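Local coordinates for protein gamma-glutamyltranspeptidase (Ggt) (Helicobacter pylori 26695, PDB 5BPK) that probably transfers or hydrolyses the gamma-glutamyl group of glutathione and related compounds, as an N-terminal nucleophile hydrolase, at residues Y170-Q174 with R175-T179; A40-H44 with P45-E49. All blocks are in the same frame, centred on the assembly; numbering follows the deposited sequence.

Contact 1: Y170-Q174 with R175-T179; sequences YAISQ and RQAET
Tyr170 meets Gln176 where strand 170-171 gives way to helix 174-187, a junction organised as a capping box. The tyrosine presents a ring edge: CE2 lies 3.7 Å from Gln176 OE1, which sits in the plane of the ring, while the amide plane is turned 51° against it. The phenol oxygen goes on to the carbonyl of Val74. A water ties the Ala171 carbonyl, weakly, to the same amide oxygen, 2.7 Å from Gln176 OE1. Ile172 brings an apolar branch to the first turn, its CG2 packing against Gln176 CB at 3.8 Å and, more loosely, against the methyl of Ala177. Ser173 is the N-cap. With chi1 at 68°, its hydroxyl is turned back over the helix start, where Ser173 OG accepts from Gln176 N at 3.1 Å. The reciprocal bond runs from Ser173 N to Gln176 OE1, also 3.1 Å and nearly straight at the hydrogen. Gln176 OE1 is thus gripped by a backbone N-H and a water. Ser173 O takes the amide of Ala177 as helical bonding begins. From the next residue, Gln174 reaches one turn along the helix to Glu178 with an extended chain, its amide standing steeply across the carboxylate. Arg175 NH1 makes a weak salt bridge to the other carboxylate oxygen, while a face of its guanidinium lies over Thr179 CG2. The Gln174 bond is the firmer: NE2 donates to the syn side of Glu178 OE2 over 3.1 Å, close to the amide plane but 31° out of the carboxylate plane.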
loop_
_atom_site.group_PDB
_atom_site.type_symbol
_atom_site.label_atom_id
_atom_site.label_comp_id
_atom_site.label_asym_id
_atom_site.label_seq_id
_atom_site.Cartn_x
_atom_site.Cartn_y
_atom_site.Cartn_z
ATOM N N TYR A 170 -13.552 -1.150 -21.118
ATOM C CA TYR A 170 -13.434 -2.537 -20.689
ATOM C C TYR A 170 -14.703 -2.920 -19.937
ATOM O O TYR A 170 -15.437 -2.053 -19.448
ATOM C CB TYR A 170 -12.194 -2.747 -19.800
ATOM C CG TYR A 170 -12.207 -1.937 -18.526
ATOM C CD1 TYR A 170 -11.706 -0.640 -18.490
ATOM C CD2 TYR A 170 -12.729 -2.475 -17.353
ATOM C CE1 TYR A 170 -11.732 0.111 -17.306
ATOM C CE2 TYR A 170 -12.762 -1.737 -16.167
ATOM C CZ TYR A 170 -12.253 -0.448 -16.152
ATOM O OH TYR A 170 -12.279 0.297 -14.990
ATOM N N ALA A 171 -14.968 -4.220 -19.873
ATOM C CA ALA A 171 -16.180 -4.725 -19.248
ATOM C C ALA A 171 -16.057 -4.714 -17.727
ATOM O O ALA A 171 -15.058 -5.167 -17.178
ATOM C CB ALA A 171 -16.482 -6.135 -19.740
ATOM N N ILE A 172 -17.087 -4.203 -17.059
ATOM C CA ILE A 172 -17.129 -4.171 -15.603
ATOM C C ILE A 172 -17.233 -5.612 -15.081
ATOM O O ILE A 172 -18.068 -6.387 -15.546
ATOM C CB ILE A 172 -18.330 -3.320 -15.085
ATOM C CG1 ILE A 172 -18.162 -1.835 -15.435
ATOM C CG2 ILE A 172 -18.501 -3.484 -13.576
ATOM C CD1 ILE A 172 -16.977 -1.161 -14.766
ATOM N N SER A 173 -16.372 -5.970 -14.134
ATOM C CA SER A 173 -16.383 -7.306 -13.548
ATOM C C SER A 173 -17.469 -7.391 -12.477
ATOM O O SER A 173 -18.035 -6.369 -12.076
ATOM C CB SER A 173 -15.017 -7.641 -12.938
ATOM O OG SER A 173 -14.741 -6.837 -11.800
ATOM N N GLN A 174 -17.768 -8.611 -12.032
ATOM C CA GLN A 174 -18.693 -8.814 -10.917
ATOM C C GLN A 174 -18.242 -8.027 -9.691
ATOM O O GLN A 174 -19.047 -7.338 -9.060
ATOM C CB GLN A 174 -18.819 -10.300 -10.540
ATOM C CG GLN A 174 -19.806 -10.544 -9.394
ATOM C CD GLN A 174 -19.817 -11.979 -8.901
ATOM O OE1 GLN A 174 -19.540 -12.913 -9.654
ATOM N NE2 GLN A 174 -20.156 -12.163 -7.627
ATOM N N ARG A 175 -16.960 -8.137 -9.352
ATOM C CA ARG A 175 -16.430 -7.483 -8.157
ATOM C C ARG A 175 -16.506 -5.964 -8.295
ATOM O O ARG A 175 -16.849 -5.280 -7.337
ATOM C CB ARG A 175 -14.993 -7.933 -7.853
ATOM C CG ARG A 175 -14.374 -7.305 -6.596
ATOM C CD ARG A 175 -15.230 -7.513 -5.349
ATOM N NE ARG A 175 -14.655 -6.861 -4.173
ATOM C CZ ARG A 175 -15.347 -6.438 -3.114
ATOM N NH1 ARG A 175 -16.670 -6.588 -3.047
ATOM N NH2 ARG A 175 -14.705 -5.850 -2.107
ATOM N N GLN A 176 -16.215 -5.448 -9.489
ATOM C CA GLN A 176 -16.308 -4.005 -9.731
ATOM C C GLN A 176 -17.749 -3.499 -9.645
ATOM O O GLN A 176 -17.986 -2.434 -9.097
ATOM C CB GLN A 176 -15.703 -3.643 -11.081
ATOM C CG GLN A 176 -14.181 -3.759 -11.102
ATOM C CD GLN A 176 -13.575 -3.593 -12.485
ATOM O OE1 GLN A 176 -14.223 -3.845 -13.502
ATOM N NE2 GLN A 176 -12.313 -3.172 -12.526
ATOM N N ALA A 177 -18.704 -4.266 -10.175
ATOM C CA ALA A 177 -20.119 -3.934 -9.992
ATOM C C ALA A 177 -20.422 -3.799 -8.496
ATOM O O ALA A 177 -21.117 -2.872 -8.092
ATOM C CB ALA A 177 -21.031 -4.988 -10.617
ATOM N N GLU A 178 -19.886 -4.721 -7.688
ATOM C CA GLU A 178 -20.131 -4.727 -6.242
ATOM C C GLU A 178 -19.521 -3.501 -5.547
ATOM O O GLU A 178 -20.197 -2.820 -4.777
ATOM C CB GLU A 178 -19.600 -6.020 -5.599
ATOM C CG GLU A 178 -20.425 -7.265 -5.952
ATOM C CD GLU A 178 -19.769 -8.575 -5.546
ATOM O OE1 GLU A 178 -18.699 -8.555 -4.893
ATOM O OE2 GLU A 178 -20.332 -9.639 -5.894
ATOM N N THR A 179 -18.257 -3.209 -5.836
ATOM C CA THR A 179 -17.585 -2.089 -5.174
ATOM C C THR A 179 -18.182 -0.753 -5.642
ATOM O O THR A 179 -18.343 0.177 -4.846
ATOM C CB THR A 179 -16.046 -2.123 -5.367
ATOM O OG1 THR A 179 -15.722 -2.014 -6.756
ATOM C CG2 THR A 179 -15.447 -3.406 -4.784
HETATM O O HOH W 1 -12.575 -5.416 -14.981
#

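Contact 2: A40-H44 with P45-E49; sequences ALSSH and PLASE
His44 and Leu46 show how an imidazole can cap a helix. The ring nitrogen ND1 of His44 accepts from Leu46 N at 3.1 Å, and the donor lies only 3° out of the ring plane, so the backbone N-H is met at the ring edge. Because CG stands anti to the backbone N of His44 (chi1 -162°), the ring is carried alongside Leu46. The two side chains point the same way, with His44 CE1 3.6 Å from Leu46 CD1. The histidine also contributes its carbonyl: Ser48 N donates to His44 O over 3.0 Å as the first turn closes. A second polar bridge joins the loop just after the strand to this turn, Ser42 OG and Ser48 OG sharing a hydrogen bond of 2.9 Å in which either could be the donor. The Ala47 methyl packs beside the Ser42 hydroxyl, its CB 3.5 Å from Ser42 OG. In the next shell, His44 N donates to Ser42 OG at 3.2 Å, fixing the chain just ahead of the cap. Leu72 of helix 61-75 packs against Ser42 and Ala47, and its Val75 against His44. A second chain of the enzyme also meets the turn: its Asp163 and Asn165 bond Ser43 OG, while Ala40 and Leu41 pair antiparallel with one of its strands. The whole is a strand-to-helix junction in which an ST turn at Ser42 leads straight into a histidine N-cap, set where the beta-sheet runs on across the chain interface.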
loop_
_atom_site.group_PDB
_atom_site.type_symbol
_atom_site.label_atom_id
_atom_site.label_comp_id
_atom_site.label_asym_id
_atom_site.label_seq_id
_atom_site.Cartn_x
_atom_site.Cartn_y
_atom_site.Cartn_z
ATOM N N ALA A 40 5.505 -9.782 -13.925
ATOM C CA ALA A 40 4.880 -8.516 -13.545
ATOM C C ALA A 40 3.473 -8.855 -13.052
ATOM O O ALA A 40 2.610 -9.242 -13.847
ATOM C CB ALA A 40 4.836 -7.577 -14.738
ATOM N N LEU A 41 3.250 -8.742 -11.749
ATOM C CA LEU A 41 1.994 -9.184 -11.140
ATOM C C LEU A 41 1.259 -8.061 -10.430
ATOM O O LEU A 41 1.834 -7.362 -9.590
ATOM C CB LEU A 41 2.261 -10.310 -10.139
ATOM C CG LEU A 41 2.882 -11.611 -10.640
ATOM C CD1 LEU A 41 3.106 -12.544 -9.460
ATOM C CD2 LEU A 41 1.988 -12.247 -11.679
ATOM N N SER A 42 -0.012 -7.913 -10.778
ATOM C CA SER A 42 -0.906 -6.934 -10.180
ATOM C C SER A 42 -2.244 -7.600 -9.870
ATOM O O SER A 42 -2.467 -8.759 -10.218
ATOM C CB SER A 42 -1.122 -5.759 -11.137
ATOM O OG SER A 42 -2.135 -6.043 -12.098
ATOM N N SER A 43 -3.141 -6.843 -9.245
ATOM C CA SER A 43 -4.472 -7.323 -8.906
ATOM C C SER A 43 -5.481 -7.266 -10.058
ATOM O O SER A 43 -6.640 -7.619 -9.858
ATOM C CB SER A 43 -5.018 -6.532 -7.711
ATOM O OG SER A 43 -4.305 -6.866 -6.529
ATOM N N HIS A 44 -5.077 -6.806 -11.241
ATOM C CA HIS A 44 -5.983 -6.832 -12.397
ATOM C C HIS A 44 -5.294 -7.501 -13.586
ATOM O O HIS A 44 -4.240 -7.045 -14.021
ATOM C CB HIS A 44 -6.475 -5.441 -12.800
ATOM C CG HIS A 44 -7.701 -5.479 -13.658
ATOM N ND1 HIS A 44 -7.703 -6.024 -14.926
ATOM C CD2 HIS A 44 -8.975 -5.074 -13.423
ATOM C CE1 HIS A 44 -8.919 -5.939 -15.440
ATOM N NE2 HIS A 44 -9.710 -5.367 -14.550
ATOM N N PRO A 45 -5.890 -8.582 -14.108
ATOM C CA PRO A 45 -5.241 -9.309 -15.192
ATOM C C PRO A 45 -4.898 -8.459 -16.415
ATOM O O PRO A 45 -3.917 -8.742 -17.062
ATOM C CB PRO A 45 -6.246 -10.407 -15.547
ATOM C CG PRO A 45 -7.064 -10.595 -14.333
ATOM C CD PRO A 45 -7.161 -9.220 -13.708
ATOM N N LEU A 46 -5.698 -7.449 -16.747
ATOM C CA LEU A 46 -5.352 -6.587 -17.893
ATOM C C LEU A 46 -4.072 -5.792 -17.629
ATOM O O LEU A 46 -3.241 -5.641 -18.525
ATOM C CB LEU A 46 -6.490 -5.636 -18.273
ATOM C CG LEU A 46 -7.759 -6.293 -18.821
ATOM C CD1 LEU A 46 -8.883 -5.272 -18.942
ATOM C CD2 LEU A 46 -7.500 -6.977 -20.161
ATOM N N ALA A 47 -3.900 -5.319 -16.399
ATOM C CA ALA A 47 -2.689 -4.589 -16.044
ATOM C C ALA A 47 -1.475 -5.512 -15.971
ATOM O O ALA A 47 -0.392 -5.149 -16.423
ATOM C CB ALA A 47 -2.880 -3.818 -14.739
ATOM N N SER A 48 -1.659 -6.711 -15.418
ATOM C CA SER A 48 -0.574 -7.680 -15.347
ATOM C C SER A 48 -0.090 -8.046 -16.746
ATOM O O SER A 48 1.115 -8.108 -16.993
ATOM C CB SER A 48 -1.011 -8.934 -14.592
ATOM O OG SER A 48 -1.439 -8.606 -13.280
ATOM N N GLU A 49 -1.042 -8.265 -17.651
ATOM C CA GLU A 49 -0.748 -8.605 -19.037
ATOM C C GLU A 49 0.060 -7.496 -19.708
ATOM O O GLU A 49 0.992 -7.778 -20.464
ATOM C CB GLU A 49 -2.059 -8.869 -19.798
ATOM C CG GLU A 49 -1.894 -9.237 -21.256
ATOM C CD GLU A 49 -3.207 -9.615 -21.921
ATOM O OE1 GLU A 49 -4.208 -8.862 -21.785
ATOM O OE2 GLU A 49 -3.229 -10.669 -22.589
#

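Overall arrangement
Along the chain contact 2 closes before contact 1 opens, yet the fold brings the two helix starts together, with centres about 16 Å apart on the same side of the chain's centre. They touch directly: Gln176 NE2 packs 3.9 Å from His44 CD2, and Tyr170 CB lies 4.3 Å from Leu46 CD1. Helix 61-75 unites them further: the carbonyl of Val74 accepts from Tyr170 OH and that of Val75, weakly, from Gln176 NE2, and its flank packs against contact 2. Helices 45-56 and 174-187 therefore begin beside a common end. The bound inhibitor is about 11 Å from the Ser43 side chain and about 13 Å from that of Arg175, so both junctions lie near the ligand without touching it.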